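Local structure of caltubin, EF-hand (Lymnaea stagnalis, 6VAN) at residues 6-9 against 10-13; 31-34 against 35-38; 107-110 against 111-115; 131-135 against 136-140. The protein probably binds calcium through four EF-hand motifs, whose sites hold strontium ions in this crystal. All blocks are in the same frame, centred on the assembly; numbering follows the deposited sequence. Where two conformers were deposited one is given.

Contact 1: residues 6-9 against 10-13; sequences TELK and ERFI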
loop_
_atom_site.group_PDB
_atom_site.type_symbol
_atom_site.label_atom_id
_atom_site.label_comp_id
_atom_site.label_asym_id
_atom_site.label_seq_id
_atom_site.Cartn_x
_atom_site.Cartn_y
_atom_site.Cartn_z
ATOM N N THR A 6 2.302 -17.435 -9.237
ATOM C CA THR A 6 1.324 -18.150 -8.400
ATOM C C THR A 6 1.169 -17.397 -7.079
ATOM O O THR A 6 0.050 -17.330 -6.553
ATOM C CB THR A 6 1.709 -19.615 -8.275
ATOM O OG1 THR A 6 1.569 -20.167 -9.586
ATOM C CG2 THR A 6 0.853 -20.358 -7.287
ATOM N N GLU A 7 2.253 -16.841 -6.545
ATOM C CA GLU A 7 2.155 -16.050 -5.307
ATOM C C GLU A 7 1.423 -14.755 -5.585
ATOM O O GLU A 7 0.648 -14.323 -4.735
ATOM C CB GLU A 7 3.534 -15.771 -4.745
ATOM C CG GLU A 7 4.039 -16.928 -3.952
ATOM C CD GLU A 7 5.358 -16.632 -3.270
ATOM O OE1 GLU A 7 5.866 -15.487 -3.438
ATOM O OE2 GLU A 7 5.862 -17.539 -2.578
ATOM N N LEU A 8 1.679 -14.109 -6.721
ATOM C CA LEU A 8 0.910 -12.897 -7.105
ATOM C C LEU A 8 -0.578 -13.237 -7.057
ATOM O O LEU A 8 -1.340 -12.482 -6.436
ATOM C CB LEU A 8 1.274 -12.405 -8.505
ATOM C CG LEU A 8 2.653 -11.780 -8.664
ATOM C CD1 LEU A 8 2.759 -11.081 -10.010
ATOM C CD2 LEU A 8 2.966 -10.808 -7.542
ATOM N N LYS A 9 -0.975 -14.337 -7.680
ATOM C CA LYS A 9 -2.402 -14.712 -7.714
ATOM C C LYS A 9 -2.928 -14.926 -6.292
ATOM O O LYS A 9 -4.007 -14.394 -5.987
ATOM C CB LYS A 9 -2.617 -15.964 -8.556
ATOM C CG LYS A 9 -4.056 -16.479 -8.548
ATOM C CD LYS A 9 -5.118 -15.400 -8.777
ATOM C CE LYS A 9 -5.564 -15.276 -10.214
ATOM N NZ LYS A 9 -6.461 -16.392 -10.626
ATOM N N GLU A 10 -2.215 -15.669 -5.445
ATOM C CA GLU A 10 -2.662 -15.968 -4.052
ATOM C C GLU A 10 -2.831 -14.646 -3.296
ATOM O O GLU A 10 -3.779 -14.539 -2.500
ATOM C CB GLU A 10 -1.676 -16.895 -3.341
ATOM C CG GLU A 10 -2.172 -17.415 -1.997
ATOM C CD GLU A 10 -1.974 -16.489 -0.806
ATOM O OE1 GLU A 10 -1.113 -15.585 -0.880
ATOM O OE2 GLU A 10 -2.691 -16.673 0.200
ATOM N N ARG A 11 -1.940 -13.687 -3.529
ATOM C CA ARG A 11 -1.968 -12.338 -2.902
ATOM C C ARG A 11 -3.170 -11.545 -3.395
ATOM O O ARG A 11 -3.792 -10.833 -2.570
ATOM C CB ARG A 11 -0.745 -11.522 -3.302
ATOM C CG ARG A 11 0.502 -11.790 -2.487
ATOM C CD ARG A 11 1.327 -10.530 -2.580
ATOM N NE ARG A 11 2.457 -10.586 -3.487
ATOM C CZ ARG A 11 2.939 -9.532 -4.145
ATOM N NH1 ARG A 11 3.991 -9.668 -4.936
ATOM N NH2 ARG A 11 2.367 -8.346 -4.018
ATOM N N PHE A 12 -3.426 -11.583 -4.699
ATOM C CA PHE A 12 -4.537 -10.859 -5.356
ATOM C C PHE A 12 -5.848 -11.365 -4.757
ATOM O O PHE A 12 -6.679 -10.521 -4.375
ATOM C CB PHE A 12 -4.491 -11.013 -6.878
ATOM C CG PHE A 12 -5.456 -10.121 -7.623
ATOM C CD1 PHE A 12 -5.179 -8.778 -7.816
ATOM C CD2 PHE A 12 -6.644 -10.624 -8.134
ATOM C CE1 PHE A 12 -6.061 -7.959 -8.508
ATOM C CE2 PHE A 12 -7.527 -9.802 -8.815
ATOM C CZ PHE A 12 -7.233 -8.475 -9.012
ATOM N N ILE A 13 -6.012 -12.678 -4.655
ATOM C CA ILE A 13 -7.210 -13.323 -4.027
ATOM C C ILE A 13 -7.345 -12.821 -2.588
ATOM O O ILE A 13 -8.409 -12.252 -2.257
ATOM C CB ILE A 13 -7.112 -14.854 -4.088
ATOM C CG1 ILE A 13 -7.368 -15.359 -5.505
ATOM C CG2 ILE A 13 -8.054 -15.497 -3.071
ATOM C CD1 ILE A 13 -6.914 -16.778 -5.738
#

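Contact 2: residues 31-34 against 35-38; sequences NYIR and RFKP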
loop_
_atom_site.group_PDB
_atom_site.type_symbol
_atom_site.label_atom_id
_atom_site.label_comp_id
_atom_site.label_asym_id
_atom_site.label_seq_id
_atom_site.Cartn_x
_atom_site.Cartn_y
_atom_site.Cartn_z
ATOM N N ASN A 31 -12.642 -2.366 0.956
ATOM C CA ASN A 31 -12.510 -3.307 2.095
ATOM C C ASN A 31 -11.027 -3.614 2.333
ATOM O O ASN A 31 -10.638 -3.734 3.503
ATOM C CB ASN A 31 -13.398 -4.526 1.871
ATOM C CG ASN A 31 -14.840 -4.236 2.231
ATOM O OD1 ASN A 31 -15.193 -3.091 2.534
ATOM N ND2 ASN A 31 -15.676 -5.264 2.217
ATOM N N TYR A 32 -10.237 -3.666 1.266
ATOM C CA TYR A 32 -8.763 -3.817 1.332
ATOM C C TYR A 32 -8.149 -2.623 2.086
ATOM O O TYR A 32 -7.526 -2.813 3.148
ATOM C CB TYR A 32 -8.201 -3.987 -0.076
ATOM C CG TYR A 32 -6.714 -3.828 -0.149
ATOM C CD1 TYR A 32 -5.884 -4.747 0.455
ATOM C CD2 TYR A 32 -6.142 -2.750 -0.806
ATOM C CE1 TYR A 32 -4.509 -4.619 0.383
ATOM C CE2 TYR A 32 -4.768 -2.600 -0.880
ATOM C CZ TYR A 32 -3.956 -3.534 -0.267
ATOM O OH TYR A 32 -2.599 -3.413 -0.328
ATOM N N ILE A 33 -8.340 -1.409 1.579
ATOM C CA ILE A 33 -7.701 -0.199 2.178
ATOM C C ILE A 33 -8.287 0.052 3.572
ATOM O O ILE A 33 -7.545 0.546 4.439
ATOM C CB ILE A 33 -7.826 1.019 1.256
ATOM C CG1 ILE A 33 -7.096 0.777 -0.074
ATOM C CG2 ILE A 33 -7.334 2.278 1.954
ATOM C CD1 ILE A 33 -7.262 1.876 -1.079
ATOM N N ARG A 34 -9.551 -0.286 3.811
ATOM C CA ARG A 34 -10.222 -0.006 5.107
ATOM C C ARG A 34 -9.539 -0.752 6.249
ATOM O O ARG A 34 -9.637 -0.249 7.382
ATOM C CB ARG A 34 -11.694 -0.416 5.068
ATOM C CG ARG A 34 -12.633 0.736 4.781
ATOM C CD ARG A 34 -14.095 0.304 4.894
ATOM N NE ARG A 34 -15.014 1.434 4.817
ATOM C CZ ARG A 34 -16.332 1.338 4.661
ATOM N NH1 ARG A 34 -16.904 0.148 4.555
ATOM N NH2 ARG A 34 -17.071 2.438 4.595
ATOM N N ARG A 35 -8.904 -1.893 5.975
ATOM C CA ARG A 35 -8.148 -2.661 6.991
ATOM C C ARG A 35 -7.188 -1.701 7.712
ATOM O O ARG A 35 -7.120 -1.783 8.928
ATOM C CB ARG A 35 -7.400 -3.836 6.363
ATOM C CG ARG A 35 -8.296 -5.017 5.997
ATOM C CD ARG A 35 -7.713 -5.954 4.946
ATOM N NE ARG A 35 -6.297 -6.313 5.130
ATOM C CZ ARG A 35 -5.260 -5.780 4.465
ATOM N NH1 ARG A 35 -5.441 -4.841 3.549
ATOM N NH2 ARG A 35 -4.028 -6.191 4.726
ATOM N N PHE A 36 -6.530 -0.795 6.985
ATOM C CA PHE A 36 -5.423 0.037 7.540
ATOM C C PHE A 36 -5.687 1.540 7.437
ATOM O O PHE A 36 -4.958 2.296 8.086
ATOM C CB PHE A 36 -4.094 -0.355 6.893
ATOM C CG PHE A 36 -4.033 -0.326 5.385
ATOM C CD1 PHE A 36 -4.329 -1.448 4.624
ATOM C CD2 PHE A 36 -3.585 0.797 4.719
ATOM C CE1 PHE A 36 -4.203 -1.446 3.245
ATOM C CE2 PHE A 36 -3.462 0.794 3.336
ATOM C CZ PHE A 36 -3.803 -0.310 2.601
ATOM N N LYS A 37 -6.676 1.985 6.676
ATOM C CA LYS A 37 -7.192 3.376 6.732
ATOM C C LYS A 37 -8.711 3.256 6.799
ATOM O O LYS A 37 -9.396 3.382 5.786
ATOM C CB LYS A 37 -6.679 4.234 5.564
ATOM C CG LYS A 37 -6.848 5.735 5.750
ATOM C CD LYS A 37 -6.161 6.638 4.715
ATOM C CE LYS A 37 -6.208 8.118 5.073
ATOM N NZ LYS A 37 -5.354 8.947 4.198
ATOM N N PRO A 38 -9.275 2.937 7.988
ATOM C CA PRO A 38 -10.702 2.618 8.107
ATOM C C PRO A 38 -11.644 3.709 7.567
ATOM O O PRO A 38 -12.711 3.372 7.077
ATOM C CB PRO A 38 -10.913 2.445 9.621
ATOM C CG PRO A 38 -9.554 2.103 10.185
ATOM C CD PRO A 38 -8.561 2.796 9.273
HETATM O O HOH W 1 -14.037 4.151 4.715
#

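Contact 3: residues 107-110 against 111-115; sequences VGMS and PEEAL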
loop_
_atom_site.group_PDB
_atom_site.type_symbol
_atom_site.label_atom_id
_atom_site.label_comp_id
_atom_site.label_asym_id
_atom_site.label_seq_id
_atom_site.Cartn_x
_atom_site.Cartn_y
_atom_site.Cartn_z
ATOM N N VAL A 107 -2.286 -5.172 8.759
ATOM C CA VAL A 107 -1.998 -6.034 7.581
ATOM C C VAL A 107 -1.444 -7.395 8.023
ATOM O O VAL A 107 -1.073 -8.173 7.146
ATOM C CB VAL A 107 -1.057 -5.358 6.574
ATOM C CG1 VAL A 107 -1.582 -4.004 6.100
ATOM C CG2 VAL A 107 0.345 -5.215 7.117
ATOM N N GLY A 108 -1.421 -7.680 9.318
ATOM C CA GLY A 108 -1.202 -9.057 9.790
ATOM C C GLY A 108 0.073 -9.246 10.592
ATOM O O GLY A 108 0.394 -10.375 10.920
HETATM N N MSE A 109 0.769 -8.182 10.978
HETATM C CA MSE A 109 1.924 -8.339 11.843
HETATM C C MSE A 109 1.498 -8.330 13.298
HETATM O O MSE A 109 0.514 -7.692 13.655
HETATM C CB MSE A 109 2.934 -7.219 11.614
HETATM C CG MSE A 109 3.813 -7.495 10.454
HETATM SE SE MSE A 109 5.258 -6.218 10.311
HETATM C CE MSE A 109 4.753 -5.594 8.582
ATOM N N SER A 110 2.273 -9.042 14.127
ATOM C CA SER A 110 2.091 -9.012 15.564
ATOM C C SER A 110 2.526 -7.655 16.103
ATOM O O SER A 110 3.236 -6.911 15.408
ATOM C CB SER A 110 2.901 -10.099 16.222
ATOM O OG SER A 110 4.258 -9.740 16.258
ATOM N N PRO A 111 2.167 -7.289 17.357
ATOM C CA PRO A 111 2.599 -6.022 17.911
ATOM C C PRO A 111 4.114 -5.840 17.847
ATOM O O PRO A 111 4.557 -4.756 17.448
ATOM C CB PRO A 111 2.033 -6.034 19.347
ATOM C CG PRO A 111 0.815 -6.900 19.220
ATOM C CD PRO A 111 1.218 -7.992 18.245
ATOM N N GLU A 112 4.899 -6.845 18.236
ATOM C CA GLU A 112 6.370 -6.743 18.283
ATOM C C GLU A 112 6.938 -6.700 16.861
ATOM O O GLU A 112 7.914 -5.971 16.645
ATOM C CB GLU A 112 7.020 -7.922 19.024
ATOM C CG GLU A 112 6.922 -7.874 20.536
ATOM C CD GLU A 112 7.771 -8.951 21.208
ATOM O OE1 GLU A 112 8.588 -9.614 20.490
ATOM O OE2 GLU A 112 7.600 -9.171 22.438
ATOM N N GLU A 113 6.391 -7.463 15.924
ATOM C CA GLU A 113 6.843 -7.434 14.527
ATOM C C GLU A 113 6.610 -6.047 13.962
ATOM O O GLU A 113 7.534 -5.511 13.277
ATOM C CB GLU A 113 6.118 -8.488 13.696
ATOM C CG GLU A 113 6.486 -9.928 14.055
ATOM C CD GLU A 113 5.551 -10.953 13.489
ATOM O OE1 GLU A 113 4.482 -10.601 12.904
ATOM O OE2 GLU A 113 5.874 -12.147 13.669
ATOM N N ALA A 114 5.453 -5.465 14.233
ATOM C CA ALA A 114 5.117 -4.103 13.754
ATOM C C ALA A 114 6.082 -3.102 14.363
ATOM O O ALA A 114 6.657 -2.275 13.608
ATOM C CB ALA A 114 3.704 -3.779 14.087
ATOM N N LEU A 115 6.294 -3.122 15.668
ATOM C CA LEU A 115 7.215 -2.195 16.318
ATOM C C LEU A 115 8.621 -2.360 15.757
ATOM O O LEU A 115 9.271 -1.354 15.510
ATOM C CB LEU A 115 7.198 -2.401 17.830
ATOM C CG LEU A 115 6.031 -1.765 18.556
ATOM C CD1 LEU A 115 5.907 -2.341 19.970
ATOM C CD2 LEU A 115 6.198 -0.248 18.608
HETATM O O HOH W 2 3.086 -11.645 10.849
#

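Contact 4: residues 131-135 against 136-140; sequences GKLSL and DEFKT. With SR (strontium ion), chain F; EDO (1,2-ethanediol), chain K.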
loop_
_atom_site.group_PDB
_atom_site.type_symbol
_atom_site.label_atom_id
_atom_site.label_comp_id
_atom_site.label_asym_id
_atom_site.label_seq_id
_atom_site.Cartn_x
_atom_site.Cartn_y
_atom_site.Cartn_z
ATOM N N GLY A 131 10.263 11.687 15.041
ATOM C CA GLY A 131 9.328 10.582 15.304
ATOM C C GLY A 131 8.301 10.422 14.190
ATOM O O GLY A 131 7.294 9.744 14.378
ATOM N N LYS A 132 8.564 10.984 13.027
ATOM C CA LYS A 132 7.620 10.872 11.900
ATOM C C LYS A 132 8.387 11.088 10.605
ATOM O O LYS A 132 9.496 11.683 10.622
ATOM C CB LYS A 132 6.475 11.864 12.070
ATOM C CG LYS A 132 6.877 13.317 11.963
ATOM C CD LYS A 132 5.827 14.280 12.477
ATOM C CE LYS A 132 6.241 15.724 12.302
ATOM N NZ LYS A 132 5.232 16.648 12.886
ATOM N N LEU A 133 7.812 10.595 9.521
ATOM C CA LEU A 133 8.434 10.742 8.179
ATOM C C LEU A 133 7.628 11.707 7.323
ATOM O O LEU A 133 6.414 11.570 7.215
ATOM C CB LEU A 133 8.510 9.395 7.480
ATOM C CG LEU A 133 9.241 8.285 8.232
ATOM C CD1 LEU A 133 9.228 7.001 7.426
ATOM C CD2 LEU A 133 10.654 8.669 8.637
ATOM N N SER A 134 8.346 12.604 6.668
ATOM C CA SER A 134 7.812 13.363 5.525
ATOM C C SER A 134 7.818 12.469 4.298
ATOM O O SER A 134 8.491 11.406 4.308
ATOM C CB SER A 134 8.664 14.556 5.275
ATOM O OG SER A 134 9.950 14.138 4.898
ATOM N N LEU A 135 7.197 12.906 3.204
ATOM C CA LEU A 135 7.281 12.148 1.949
ATOM C C LEU A 135 8.746 12.007 1.558
ATOM O O LEU A 135 9.159 10.943 1.060
ATOM C CB LEU A 135 6.480 12.844 0.852
ATOM C CG LEU A 135 6.570 12.211 -0.525
ATOM C CD1 LEU A 135 6.024 10.784 -0.559
ATOM C CD2 LEU A 135 5.866 13.091 -1.535
ATOM N N ASP A 136 9.529 13.065 1.725
ATOM C CA ASP A 136 10.932 13.044 1.269
ATOM C C ASP A 136 11.787 12.052 2.077
ATOM O O ASP A 136 12.745 11.516 1.538
ATOM C CB ASP A 136 11.512 14.452 1.270
ATOM C CG ASP A 136 11.135 15.158 -0.016
ATOM O OD1 ASP A 136 11.564 14.683 -1.092
ATOM O OD2 ASP A 136 10.372 16.127 0.079
ATOM N N GLU A 137 11.467 11.849 3.339
ATOM C CA GLU A 137 12.129 10.800 4.137
ATOM C C GLU A 137 11.593 9.427 3.709
ATOM O O GLU A 137 12.395 8.495 3.464
ATOM C CB GLU A 137 11.870 11.047 5.610
ATOM C CG GLU A 137 12.619 12.248 6.175
ATOM C CD GLU A 137 12.201 12.628 7.574
ATOM O OE1 GLU A 137 10.995 12.541 7.905
ATOM O OE2 GLU A 137 13.063 13.004 8.363
ATOM N N PHE A 138 10.282 9.292 3.656
ATOM C CA PHE A 138 9.629 8.009 3.335
ATOM C C PHE A 138 10.153 7.438 2.016
ATOM O O PHE A 138 10.436 6.234 1.893
ATOM C CB PHE A 138 8.134 8.222 3.256
ATOM C CG PHE A 138 7.343 7.009 2.883
ATOM C CD1 PHE A 138 7.091 6.029 3.820
ATOM C CD2 PHE A 138 6.823 6.863 1.622
ATOM C CE1 PHE A 138 6.351 4.909 3.474
ATOM C CE2 PHE A 138 6.068 5.757 1.289
ATOM C CZ PHE A 138 5.822 4.790 2.224
ATOM N N LYS A 139 10.302 8.273 1.001
ATOM C CA LYS A 139 10.652 7.750 -0.345
ATOM C C LYS A 139 12.010 7.067 -0.322
ATOM O O LYS A 139 12.245 6.202 -1.189
ATOM C CB LYS A 139 10.651 8.879 -1.386
ATOM C CG LYS A 139 11.770 9.879 -1.207
ATOM C CD LYS A 139 11.711 11.067 -2.143
ATOM C CE LYS A 139 13.024 11.820 -2.084
ATOM N NZ LYS A 139 12.917 13.180 -2.646
ATOM N N THR A 140 12.880 7.409 0.616
ATOM C CA THR A 140 14.226 6.820 0.651
ATOM C C THR A 140 14.139 5.347 1.037
ATOM O O THR A 140 15.115 4.610 0.788
ATOM C CB THR A 140 15.173 7.524 1.625
ATOM O OG1 THR A 140 14.797 7.302 2.975
ATOM C CG2 THR A 140 15.278 9.010 1.370
HETATM SR SR SR F . 11.255 13.366 10.313
HETATM C C1 EDO K . 14.512 7.671 -4.156
HETATM O O1 EDO K . 15.939 7.729 -4.114
HETATM C C2 EDO K . 14.008 6.298 -4.093
HETATM O O2 EDO K . 14.311 5.652 -2.854
HETATM O O HOH W 3 9.527 15.158 9.914
HETATM O O HOH W 4 11.663 15.700 8.702
#

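Contact 1: residues 6-9 against 10-13
The carbonyl oxygens of L8 and K9 accept from the amides of F12 and I13 one turn on, within helix 5-15, which leads into the first EF-hand metal loop. F12 N donates to L8 O at 2.9 Å, and I13 N meets K9 O almost straight, with 172° at the hydrogen. The tight side of this helix is the one carrying L8 and F12, both buried. F12 only brushes the preceding turn, its CB 3.5 Å from L8 O; with CG anti to the backbone N (chi1 -171°) the ring is swung off that carbonyl to meet the rings of F62 and Y66 at a slant, its nearest atom about 7 Å from a strontium ion. L8 leans on P3 and on M70 of helix 62-71. K9 works at the border. Its chain is bent at three successive torsions, which carries CD across I13, 3.8 Å from I13 CD1, and brings NZ to N20 OD1 and the charge against F62. With an alanine in place of K9, N20 OD1 would probably lose its ammonium partner and I13 CD1 the methylenes that pack on it. On the other flank things are looser. T6, E7 and E10 are exposed; E10 N donates to T6 O at 3.0 Å, and E7 O takes the amide of R11. The E7 carboxylate forms no salt bridge here, OE1 standing 6.0 Å from R11 NE, and the ion pair of E10 with R14 is long and weak. R11 passes the E7 carbonyl on its way to Y66 and M70, CG lying 3.4 Å from E7 O.

Contact 2: residues 31-34 against 35-38
Where helix 26-34, the exiting helix of the first EF-hand, runs into the loop toward helix 42-52, the carbonyls of Y32 and I33 each take two donors from the residues that follow. Y32 O accepts from R35 N at 3.3 Å and from R35 NH1 at 2.9 Å; the two arrive from opposite faces of the carbonyl plane. The guanidinium gets there because the R35 chain kinks at chi3 (44°), folding back beside the Y32 ring, with planes only 14° apart and NH1 3.1 Å from Y32 CD1. A leucine in its place would probably leave Y32 O with the backbone amide alone and uncover that flank of the tyrosine. I33 O also takes two donors, but differently: K37 N at 2.8 Å, nearly in line with the C=O bond, and F36 N from above the carbonyl plane. F36 turns its edge to the face of Y32 in a T-shaped pair, planes at 83°, CE1 being 4.1 Å from Y32 CZ. Its own face receives the I33 backbone, CA lying over the ring in a CH-pi contact. L86 and V103 meet the same phenylalanine, while K37 NZ reaches a salt bridge with D91. R34 NE gives its hydrogen to a water at 2.9 Å. The amides satisfy these late carbonyls, and the R35 guanidinium probably offsets part of the negative potential at the helix end.

Contact 3: residues 107-110 against 111-115
S110 and E113 serve each other at the start of helix 111-122. The serine hydroxyl oxygen OG accepts from E113 N at 3.1 Å, and E113 OE1 returns the favour by accepting from S110 N at 3.0 Å. That second bond is almost perfectly straight at the hydrogen (175°), although the amide comes from above the carboxylate plane. Between the two bonds the glutamate chain lies against the serine, CG being 3.1 Å from S110 OG. Torsions set this up: OG of S110 sits between its backbone N and carbonyl carbon (chi1 76°), which turns it toward the amide of E113, and the E113 chain, extended past CG (chi2 166°), carries its carboxylate back to S110 N. The backbone follows at once with A114 N to S110 O at 2.9 Å. This is a capping box, S110 being the N-cap of the entering helix of the fourth EF-hand. Just before it, G108 is the C-prime residue of a Schellman motif that closes helix 97-106, its positive phi suiting glycine. One water ties the two motifs together, donating to G108 O at 3.0 Å and to E113 OE1 at 2.7 Å. M109, present as selenomethionine, packs against the first turn of the helix: its CB lies 4.3 Å from A114 CB, and the bent end of the chain carries SE to 3.8 Å from E113 O. Further out, A104 of helix 97-106 touches both M109 and A114, P111 touches E105, and E113 O takes the hydroxyl of T117.

Contact 4: residues 131-135 against 136-140
One carboxylate oxygen of E137 does two jobs: OE1 binds the strontium ion at 2.6 Å and also accepts the hydrogen of S134 N at 2.9 Å. The amide comes in on the anti side of the carboxylate, close to its plane. OE2 holds the same metal at 2.7 Å, making the glutamate bidentate, as the last ligand of an EF-hand loop normally is. The E137 chain is extended beyond CG, which lets it reach from the first turn of the helix back to the ion. S134 completes a capping box, its OG accepting from E137 N at 3.2 Å, so the residue that closes the metal site is also tied to the helix N-cap. K132 supplies its backbone O to strontium at 2.5 Å; two waters and the side chains of D126, N128 and D130 fill the rest of the shell, and E137 OE2 takes a further hydrogen from A127 N. Under this polar layer lies L133, whose strand pairs with V95 of the neighbouring EF-hand; L133 CD1 lies at the edge of the F138 ring, 4.3 Å from F138 CD1. F138 in turn meets the ring of F84. On the outer side K139 NZ makes a salt bridge to D136 OD1 at 2.6 Å, and the K139 carbonyl holds an ethanediol, probably from the crystallisation liquor. With the cation in front and the amides of S134 and A127 on its oxygens, the E137 carboxylate is likely to be strongly polarised and kept ionised, and metal binding would probably fix the start of the helix with it.

How the contacts relate
The four contacts follow in series along one chain of paired EF-hands. Contact 1 lies on the entering helix 5-15 of the first hand and contact 2 at the end of its exiting helix 26-34, their centres about 19 Å apart. Contact 3 joins helix 97-106 of the third hand to helix 111-122 of the fourth, and contact 4 closes the fourth metal loop, about 20 Å on between centres. Contacts 2 and 3 touch: R35 NH2 packs 3.5 Å from V107 CA and F36 also meets V107, so the first and third hands are in contact there. Contacts 1 and 4 stand about 29 Å apart, centre to centre, on opposite sides of the chain's centre.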